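Local coordinates for Sn-glycerol-3-phosphate ABC transporter substrate-binding protein UspB (Mycobacterium tuberculosis, PDB 4MFI) that serves as the substrate-binding subunit of an ABC transporter with specificity for glycerophosphocholine, probably capturing this solute for uptake, at residues G184-L187 and Q188-V191; I257-E260 and F261-I265; L399-I402 and G403-A407; F413-I416 and Q417-Q421. One frame throughout, in Å; residues are numbered along the deposited sequence. Where two conformers were deposited one is given.

The four contacts are local and come in series along the chain, on helices 177-191, 257-262, 391-405 and 409-427. Contacts 1 and 2 have centres 16 Å apart and nearest atoms about 5 Å apart; they do not touch, but Arg195 hydrogen-bonds to both. Contacts 3 and 4, also 16 Å apart between centres, meet directly: their helices follow one another in the chain, and Ile402 CD1 packs on Phe413 CE1 at 3.6 Å. Between the pairs, contacts 2 and 3 come nearest, about 9 Å between nearest atoms, whereas the centres of contacts 1 and 4 lie 35 Å apart. All four probably belong to one lobe of the two-lobed periplasmic-binding-protein fold.

Contact 1 of 4, residues G184-L187 and Q188-V191; sequences GPEL and QRVV
Glu186 and Arg189 join in a side-on, bidentate salt bridge on the surface of helix 177-191. Arg189 NE reaches Glu186 OE1 at 3.0 Å, and Arg189 NH2 reaches Glu186 OE2 at 2.7 Å. Both bonds are nearly straight and leave within the guanidinium plane. The carboxylate, however, is met from above its own plane, because the two flat groups are turned 46° against each other. Each chain must bend to make this pairing: Glu186 folds at chi2 (70°) and Arg189 at chi3, which brings the two ends side by side, pointing the same way. With one nitrogen on each oxygen, the grip should limit rotation of both groups. Val190 CG1 lies over one guanidinium face, 3.6 Å above the plane and displaced toward its rim.

On the buried side, Leu187 CD2 and Val190 CG2 make a looser apolar contact at 4.4 Å, and Leu187 also packs on Ala163 and Trp164 of helix 161-166. The side chain of Gln188 leads off to a different neighbour, its NE2 bonding to Arg195 O. Beneath the side chains run the backbone bonds that fix their spacing, such as Gln188 N to Gly184 O at 2.8 Å and Val191 N to Leu187 O at 3.1 Å. A salt bridge spaced i to i+3 on the last turns of an amphipathic helix is the motif seen here.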
loop_
_atom_site.group_PDB
_atom_site.type_symbol
_atom_site.label_atom_id
_atom_site.label_comp_id
_atom_site.label_asym_id
_atom_site.label_seq_id
_atom_site.Cartn_x
_atom_site.Cartn_y
_atom_site.Cartn_z
ATOM N N GLY A 184 -19.756 4.895 17.193
ATOM C CA GLY A 184 -20.385 3.942 16.290
ATOM C C GLY A 184 -21.885 3.772 16.443
ATOM O O GLY A 184 -22.620 3.903 15.465
ATOM N N PRO A 185 -22.355 3.466 17.668
ATOM C CA PRO A 185 -23.794 3.241 17.850
ATOM C C PRO A 185 -24.648 4.462 17.515
ATOM O O PRO A 185 -25.748 4.295 16.986
ATOM C CB PRO A 185 -23.899 2.891 19.337
ATOM C CG PRO A 185 -22.584 2.189 19.609
ATOM C CD PRO A 185 -21.580 3.010 18.837
ATOM N N GLU A 186 -24.159 5.668 17.793
ATOM C CA GLU A 186 -24.920 6.853 17.406
ATOM C C GLU A 186 -24.958 7.018 15.896
ATOM O O GLU A 186 -25.996 7.357 15.326
ATOM C CB GLU A 186 -24.376 8.117 18.073
ATOM C CG GLU A 186 -25.129 9.395 17.696
ATOM C CD GLU A 186 -26.541 9.497 18.272
ATOM O OE1 GLU A 186 -27.051 8.529 18.881
ATOM O OE2 GLU A 186 -27.141 10.579 18.107
ATOM N N LEU A 187 -23.832 6.773 15.235
ATOM C CA LEU A 187 -23.822 6.794 13.775
ATOM C C LEU A 187 -24.771 5.741 13.208
ATOM O O LEU A 187 -25.451 5.987 12.213
ATOM C CB LEU A 187 -22.404 6.597 13.241
ATOM C CG LEU A 187 -21.499 7.828 13.343
ATOM C CD1 LEU A 187 -20.047 7.409 13.180
ATOM C CD2 LEU A 187 -21.899 8.867 12.291
ATOM N N GLN A 188 -24.844 4.577 13.844
ATOM C CA GLN A 188 -25.782 3.550 13.390
ATOM C C GLN A 188 -27.239 4.018 13.498
ATOM O O GLN A 188 -28.052 3.758 12.606
ATOM C CB GLN A 188 -25.583 2.246 14.168
ATOM C CG GLN A 188 -26.465 1.102 13.688
ATOM C CD GLN A 188 -26.197 0.718 12.246
ATOM O OE1 GLN A 188 -25.052 0.452 11.866
ATOM N NE2 GLN A 188 -27.246 0.692 11.430
ATOM N N ARG A 189 -27.572 4.704 14.588
ATOM C CA ARG A 189 -28.916 5.251 14.742
ATOM C C ARG A 189 -29.231 6.212 13.604
ATOM O O ARG A 189 -30.341 6.192 13.049
ATOM C CB ARG A 189 -29.044 5.980 16.080
ATOM C CG ARG A 189 -30.438 6.522 16.341
ATOM C CD ARG A 189 -30.506 7.301 17.645
ATOM N NE ARG A 189 -29.783 8.567 17.570
ATOM C CZ ARG A 189 -30.266 9.666 16.999
ATOM N NH1 ARG A 189 -31.474 9.652 16.446
ATOM N NH2 ARG A 189 -29.539 10.775 16.977
ATOM N N VAL A 190 -28.274 7.069 13.254
ATOM C CA VAL A 190 -28.598 8.111 12.283
ATOM C C VAL A 190 -28.593 7.629 10.836
ATOM O O VAL A 190 -29.179 8.289 9.984
ATOM C CB VAL A 190 -27.752 9.406 12.438
ATOM C CG1 VAL A 190 -27.844 9.952 13.860
ATOM C CG2 VAL A 190 -26.323 9.173 12.030
ATOM N N VAL A 191 -27.955 6.495 10.534
ATOM C CA VAL A 191 -28.038 5.983 9.159
ATOM C C VAL A 191 -29.297 5.136 8.918
ATOM O O VAL A 191 -29.784 5.043 7.790
ATOM C CB VAL A 191 -26.765 5.214 8.683
ATOM C CG1 VAL A 191 -25.547 6.131 8.669
ATOM C CG2 VAL A 191 -26.528 3.941 9.512
#

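Contact 2 of 4, residues I257-E260 and F261-I265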
loop_
_atom_site.group_PDB
_atom_site.type_symbol
_atom_site.label_atom_id
_atom_site.label_comp_id
_atom_site.label_asym_id
_atom_site.label_seq_id
_atom_site.Cartn_x
_atom_site.Cartn_y
_atom_site.Cartn_z
ATOM N N ILE A 257 -16.092 -1.778 -0.982
ATOM C CA ILE A 257 -16.111 -0.794 0.089
ATOM C C ILE A 257 -16.179 0.657 -0.397
ATOM O O ILE A 257 -16.932 1.460 0.160
ATOM C CB ILE A 257 -14.944 -1.019 1.085
ATOM C CG1 ILE A 257 -15.158 -0.206 2.360
ATOM C CG2 ILE A 257 -13.582 -0.745 0.439
ATOM C CD1 ILE A 257 -14.216 -0.601 3.465
ATOM N N ALA A 258 -15.421 0.991 -1.434
ATOM C CA ALA A 258 -15.422 2.358 -1.951
ATOM C C ALA A 258 -16.801 2.711 -2.481
ATOM O O ALA A 258 -17.327 3.797 -2.225
ATOM C CB ALA A 258 -14.383 2.517 -3.036
ATOM N N ASN A 259 -17.387 1.783 -3.221
ATOM C CA ASN A 259 -18.725 1.971 -3.748
ATOM C C ASN A 259 -19.817 2.005 -2.667
ATOM O O ASN A 259 -20.766 2.787 -2.752
ATOM C CB ASN A 259 -19.012 0.886 -4.773
ATOM C CG ASN A 259 -20.119 1.254 -5.688
ATOM O OD1 ASN A 259 -19.980 2.137 -6.535
ATOM N ND2 ASN A 259 -21.244 0.585 -5.529
ATOM N N GLU A 260 -19.696 1.156 -1.652
ATOM C CA GLU A 260 -20.673 1.184 -0.564
ATOM C C GLU A 260 -20.612 2.495 0.206
ATOM O O GLU A 260 -21.635 3.002 0.665
ATOM C CB GLU A 260 -20.497 -0.016 0.370
ATOM C CG GLU A 260 -20.997 -1.319 -0.240
ATOM C CD GLU A 260 -21.038 -2.459 0.755
ATOM O OE1 GLU A 260 -21.114 -2.195 1.974
ATOM O OE2 GLU A 260 -20.997 -3.626 0.315
ATOM N N PHE A 261 -19.417 3.055 0.342
ATOM C CA PHE A 261 -19.304 4.372 0.943
ATOM C C PHE A 261 -19.892 5.449 0.024
ATOM O O PHE A 261 -20.699 6.279 0.457
ATOM C CB PHE A 261 -17.857 4.732 1.298
ATOM C CG PHE A 261 -17.734 6.116 1.846
ATOM C CD1 PHE A 261 -18.116 6.383 3.155
ATOM C CD2 PHE A 261 -17.307 7.167 1.046
ATOM C CE1 PHE A 261 -18.052 7.667 3.668
ATOM C CE2 PHE A 261 -17.240 8.454 1.549
ATOM C CZ PHE A 261 -17.607 8.704 2.867
ATOM N N ALA A 262 -19.473 5.448 -1.239
ATOM C CA ALA A 262 -19.883 6.496 -2.175
ATOM C C ALA A 262 -21.385 6.557 -2.418
ATOM O O ALA A 262 -21.914 7.623 -2.718
ATOM C CB ALA A 262 -19.138 6.355 -3.499
ATOM N N THR A 263 -22.068 5.421 -2.295
ATOM C CA THR A 263 -23.508 5.367 -2.536
ATOM C C THR A 263 -24.304 5.589 -1.256
ATOM O O THR A 263 -25.535 5.629 -1.287
ATOM C CB THR A 263 -23.947 4.027 -3.178
ATOM O OG1 THR A 263 -23.544 2.936 -2.341
ATOM C CG2 THR A 263 -23.323 3.862 -4.545
ATOM N N GLY A 264 -23.610 5.708 -0.127
ATOM C CA GLY A 264 -24.267 6.059 1.119
ATOM C C GLY A 264 -24.683 4.905 2.015
ATOM O O GLY A 264 -25.380 5.119 3.006
ATOM N N ILE A 265 -24.268 3.686 1.683
ATOM C CA ILE A 265 -24.603 2.529 2.511
ATOM C C ILE A 265 -23.827 2.553 3.837
ATOM O O ILE A 265 -24.335 2.115 4.876
ATOM C CB ILE A 265 -24.311 1.209 1.766
ATOM C CG1 ILE A 265 -25.037 1.171 0.419
ATOM C CG2 ILE A 265 -24.698 -0.000 2.624
ATOM C CD1 ILE A 265 -26.528 1.441 0.514
#
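Thr263 lays its side chain against the carbonyl of Asn259, one turn earlier, with OG1 2.8 Å from Asn259 O and CG2 3.3 Å from the same oxygen. The hydroxyl donates to that oxygen, which also accepts from Thr263 N at 3.0 Å; the two donors approach from opposite faces of the carbonyl plane, so a single acceptor is gripped twice by one residue. A chi1 of 57° places OG1 between the backbone N and the carbonyl carbon, pointing back along the helix. Beyond this, the Asn259 amide crosses the threonine at an angle, and its ND2 comes no nearer to Thr263 CG2 than 4.0 Å.

The helix 257-262 ends here in a Schellman motif. Gly264, with phi at 95°, turns the chain back: its N bonds to Phe261 O at 3.0 Å, while Ile265 N makes a weak bond to Glu260 O at 2.9 Å. At this phi the lack of a beta carbon keeps Gly264 clear of the preceding carbonyl oxygen. Ile265 CB then settles 3.4 Å from Glu260 O, alongside the CB of Glu260.

Glu260 sends its carboxylate the other way, where OE2 accepts from Asn255 N ahead of the helix. On the buried flank Phe261 packs on Ile279 of helix 276-282, and Ile257 lies on Ala269 and Ala271 of strand 268-272. Gly264 O accepts a hydrogen bond from Arg195 NE.

Contact 3 of 4, residues L399-I402 and G403-A407; sequences LESI and GLRGA
The C-terminal end of helix 391-405, finished by a glycine of positive phi, brings Ser401 and Ile402 against Arg405, Gly406 and Ala407. Up to this point the bonding is regular: Leu404 N meets Glu400 O at 2.7 Å with an almost straight N-H (169°), and Arg405 N still bonds to Ser401 O at 3.0 Å. After that the pattern weakens. Gly406, at phi 65°, directs its N to Ile402 O in a bent, weak bond of 3.0 Å, and Ala407 N reaches back to Ser401 O over 3.4 Å, weak by its length although straight. Ser401 O therefore serves two backbone donors at the point where the helix unwinds.

Among the side chains, Glu400 and Leu404 run side by side, pointing the same way, with Leu404 CD1 3.6 Å from Glu400 CG. An extended Glu400, its CG anti to the backbone N (chi1 -164°), presents this methylene to the leucine and carries OE2 onward to a bond with Ala203 N. Arg405 bends at chi3 and brings its guanidinium beside Ser401, whose CA lies over one face, 3.7 Å above the plane and offset toward the rim. On the inner flank Ile402 CG1 approaches Ala407 CB at 4.3 Å, while Ile402 also packs on Tyr241 and Arg242 of helix 232-245.

His246 NE2 and Arg242 NH2 bond to the carbonyls of Ile402 and Gly406, respectively. Carbonyls at a helix end being met by side-chain donors, with a positive-phi glycine turning the chain toward helix 409-427, is characteristic of a helix C-cap at the short turn between two consecutive helices.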
loop_
_atom_site.group_PDB
_atom_site.type_symbol
_atom_site.label_atom_id
_atom_site.label_comp_id
_atom_site.label_asym_id
_atom_site.label_seq_id
_atom_site.Cartn_x
_atom_site.Cartn_y
_atom_site.Cartn_z
ATOM N N LEU A 399 -9.744 -12.828 9.172
ATOM C CA LEU A 399 -10.497 -11.634 9.538
ATOM C C LEU A 399 -11.889 -11.644 8.907
ATOM O O LEU A 399 -12.866 -11.227 9.539
ATOM C CB LEU A 399 -9.726 -10.379 9.137
ATOM C CG LEU A 399 -8.477 -10.127 9.983
ATOM C CD1 LEU A 399 -7.555 -9.117 9.300
ATOM C CD2 LEU A 399 -8.863 -9.649 11.383
ATOM N N GLU A 400 -11.994 -12.138 7.675
ATOM C CA GLU A 400 -13.297 -12.196 7.030
ATOM C C GLU A 400 -14.211 -13.217 7.717
ATOM O O GLU A 400 -15.414 -12.999 7.813
ATOM C CB GLU A 400 -13.175 -12.482 5.531
ATOM C CG GLU A 400 -14.460 -12.175 4.770
ATOM C CD GLU A 400 -14.385 -12.570 3.310
ATOM O OE1 GLU A 400 -14.348 -13.787 3.023
ATOM O OE2 GLU A 400 -14.368 -11.667 2.443
ATOM N N SER A 401 -13.633 -14.316 8.197
ATOM C CA SER A 401 -14.394 -15.326 8.933
ATOM C C SER A 401 -14.917 -14.769 10.259
ATOM O O SER A 401 -16.064 -15.014 10.641
ATOM C CB SER A 401 -13.519 -16.553 9.189
ATOM O OG SER A 401 -14.226 -17.558 9.892
ATOM N N ILE A 402 -14.070 -14.019 10.957
ATOM C CA ILE A 402 -14.476 -13.333 12.180
ATOM C C ILE A 402 -15.603 -12.348 11.863
ATOM O O ILE A 402 -16.621 -12.300 12.563
ATOM C CB ILE A 402 -13.276 -12.611 12.834
ATOM C CG1 ILE A 402 -12.267 -13.640 13.357
ATOM C CG2 ILE A 402 -13.724 -11.699 13.962
ATOM C CD1 ILE A 402 -10.877 -13.049 13.613
ATOM N N GLY A 403 -15.441 -11.599 10.774
ATOM C CA GLY A 403 -16.417 -10.593 10.381
ATOM C C GLY A 403 -17.748 -11.135 9.877
ATOM O O GLY A 403 -18.808 -10.690 10.327
ATOM N N LEU A 404 -17.708 -12.077 8.936
ATOM C CA LEU A 404 -18.941 -12.590 8.331
ATOM C C LEU A 404 -19.642 -13.653 9.161
ATOM O O LEU A 404 -20.868 -13.745 9.139
ATOM C CB LEU A 404 -18.672 -13.166 6.940
ATOM C CG LEU A 404 -18.279 -12.174 5.851
ATOM C CD1 LEU A 404 -17.989 -12.923 4.569
ATOM C CD2 LEU A 404 -19.387 -11.161 5.629
ATOM N N ARG A 405 -18.868 -14.469 9.872
ATOM C CA ARG A 405 -19.436 -15.636 10.545
ATOM C C ARG A 405 -19.311 -15.571 12.062
ATOM O O ARG A 405 -19.723 -16.498 12.767
ATOM C CB ARG A 405 -18.786 -16.913 10.014
ATOM C CG ARG A 405 -19.087 -17.160 8.549
ATOM C CD ARG A 405 -18.654 -18.551 8.113
ATOM N NE ARG A 405 -17.357 -18.554 7.439
ATOM C CZ ARG A 405 -16.195 -18.797 8.040
ATOM N NH1 ARG A 405 -16.153 -19.053 9.344
ATOM N NH2 ARG A 405 -15.073 -18.782 7.335
ATOM N N GLY A 406 -18.748 -14.477 12.563
ATOM C CA GLY A 406 -18.589 -14.308 13.996
ATOM C C GLY A 406 -17.645 -15.312 14.624
ATOM O O GLY A 406 -17.780 -15.631 15.805
ATOM N N ALA A 407 -16.691 -15.817 13.846
ATOM C CA ALA A 407 -15.705 -16.748 14.388
ATOM C C ALA A 407 -14.981 -16.133 15.586
ATOM O O ALA A 407 -14.813 -14.907 15.679
ATOM C CB ALA A 407 -14.708 -17.156 13.316
#

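Contact 4 of 4, residues F413-I416 and Q417-Q421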
loop_
_atom_site.group_PDB
_atom_site.type_symbol
_atom_site.label_atom_id
_atom_site.label_comp_id
_atom_site.label_asym_id
_atom_site.label_seq_id
_atom_site.Cartn_x
_atom_site.Cartn_y
_atom_site.Cartn_z
ATOM N N PHE A 413 -7.158 -16.661 15.248
ATOM C CA PHE A 413 -5.774 -16.187 15.240
ATOM C C PHE A 413 -4.771 -17.294 15.592
ATOM O O PHE A 413 -3.668 -17.334 15.044
ATOM C CB PHE A 413 -5.585 -14.980 16.169
ATOM C CG PHE A 413 -6.122 -13.676 15.614
ATOM C CD1 PHE A 413 -6.863 -13.640 14.440
ATOM C CD2 PHE A 413 -5.855 -12.478 16.264
ATOM C CE1 PHE A 413 -7.341 -12.427 13.936
ATOM C CE2 PHE A 413 -6.329 -11.271 15.775
ATOM C CZ PHE A 413 -7.073 -11.241 14.607
ATOM N N THR A 414 -5.152 -18.194 16.498
ATOM C CA THR A 414 -4.281 -19.305 16.872
ATOM C C THR A 414 -4.071 -20.272 15.708
ATOM O O THR A 414 -2.936 -20.678 15.434
ATOM C CB THR A 414 -4.833 -20.053 18.101
ATOM O OG1 THR A 414 -4.925 -19.140 19.206
ATOM C CG2 THR A 414 -3.942 -21.225 18.481
ATOM N N ASN A 415 -5.157 -20.634 15.026
ATOM C CA ASN A 415 -5.082 -21.511 13.851
ATOM C C ASN A 415 -4.244 -20.871 12.759
ATOM O O ASN A 415 -3.394 -21.517 12.146
ATOM C CB ASN A 415 -6.488 -21.848 13.302
ATOM C CG ASN A 415 -6.455 -22.497 11.892
ATOM O OD1 ASN A 415 -6.274 -23.712 11.764
ATOM N ND2 ASN A 415 -6.655 -21.688 10.841
ATOM N N ILE A 416 -4.499 -19.595 12.505
ATOM C CA ILE A 416 -3.763 -18.891 11.468
ATOM C C ILE A 416 -2.284 -18.816 11.806
ATOM O O ILE A 416 -1.438 -19.061 10.941
ATOM C CB ILE A 416 -4.338 -17.500 11.223
ATOM C CG1 ILE A 416 -5.679 -17.630 10.507
ATOM C CG2 ILE A 416 -3.372 -16.648 10.413
ATOM C CD1 ILE A 416 -6.431 -16.347 10.450
ATOM N N GLN A 417 -1.959 -18.504 13.062
ATOM C CA GLN A 417 -0.549 -18.418 13.443
ATOM C C GLN A 417 0.184 -19.746 13.236
ATOM O O GLN A 417 1.324 -19.758 12.770
ATOM C CB GLN A 417 -0.365 -17.904 14.879
ATOM C CG GLN A 417 1.110 -17.781 15.257
ATOM C CD GLN A 417 1.380 -16.800 16.383
ATOM O OE1 GLN A 417 0.750 -15.754 16.479
ATOM N NE2 GLN A 417 2.358 -17.119 17.218
ATOM N N LYS A 418 -0.465 -20.861 13.564
ATOM C CA LYS A 418 0.150 -22.170 13.344
ATOM C C LYS A 418 0.416 -22.420 11.859
ATOM O O LYS A 418 1.486 -22.904 11.478
ATOM C CB LYS A 418 -0.730 -23.286 13.919
ATOM C CG LYS A 418 -0.769 -23.320 15.436
ATOM C CD LYS A 418 -1.759 -24.361 15.949
ATOM C CE LYS A 418 -1.554 -24.638 17.435
ATOM N NZ LYS A 418 -1.538 -23.405 18.265
ATOM N N ARG A 419 -0.550 -22.074 11.016
ATOM C CA ARG A 419 -0.386 -22.252 9.573
ATOM C C ARG A 419 0.708 -21.357 9.009
ATOM O O ARG A 419 1.514 -21.791 8.180
ATOM C CB ARG A 419 -1.717 -22.022 8.852
ATOM C CG ARG A 419 -2.708 -23.154 9.152
ATOM C CD ARG A 419 -4.117 -22.814 8.797
ATOM N NE ARG A 419 -4.254 -22.452 7.396
ATOM C CZ ARG A 419 -5.076 -21.505 6.963
ATOM N NH1 ARG A 419 -5.144 -21.231 5.674
ATOM N NH2 ARG A 419 -5.823 -20.824 7.828
ATOM N N LEU A 420 0.726 -20.109 9.456
ATOM C CA LEU A 420 1.741 -19.157 9.008
ATOM C C LEU A 420 3.141 -19.574 9.456
ATOM O O LEU A 420 4.114 -19.394 8.720
ATOM C CB LEU A 420 1.428 -17.751 9.525
ATOM C CG LEU A 420 0.161 -17.076 8.984
ATOM C CD1 LEU A 420 0.019 -15.688 9.601
ATOM C CD2 LEU A 420 0.174 -16.991 7.469
ATOM N N GLN A 421 3.250 -20.125 10.665
ATOM C CA GLN A 421 4.547 -20.557 11.181
ATOM C C GLN A 421 5.127 -21.665 10.303
ATOM O O GLN A 421 6.310 -21.640 9.953
ATOM C CB GLN A 421 4.421 -21.049 12.626
ATOM C CG GLN A 421 5.771 -21.295 13.283
ATOM C CD GLN A 421 6.497 -20.007 13.561
ATOM O OE1 GLN A 421 5.985 -19.144 14.273
ATOM N NE2 GLN A 421 7.696 -19.860 13.001
HETATM O O HOH W 1 -0.576 -20.619 17.281
#
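The backbone from Phe413 to Gln421 is regular alpha-helix, each N donating to the carbonyl four residues earlier, as in Gln417 N to Phe413 O at 2.9 Å and Leu420 N to Ile416 O at 2.8 Å. Ile416 and Leu420 stand side by side on the buried face, pointing the same way. Ile416 CG2 touches Leu420 CD1 at 3.6 Å, because that methyl lies anti to the backbone N while CG1 lies beside it (chi1 -72°).

On the outer face Lys418 runs alongside Thr414, extended until a bend at chi4 (52°) brings NZ to 3.3 Å from Thr414 CG2. A water completes this pair: it donates to Thr414 O at 3.0 Å and accepts from Lys418 NZ at 3.1 Å, so the ammonium is tied to the backbone through solvent. The threonine hydroxyl turns back to Thr410 O. Further round, Arg419 crosses Asn415 at a slant, their flat groups 35° apart, and its CG sits 3.5 Å from Asn415 O.

Gln417 keeps its chain extended, and its OE1 accepts from Thr230 N, beyond strand 226-227. The helix packs on two neighbours: Ile416, Arg419 and Leu420 lean on Ile394 of helix 391-405, while Gln417, Leu420 and Gln421 rest on Leu227 of strand 226-227.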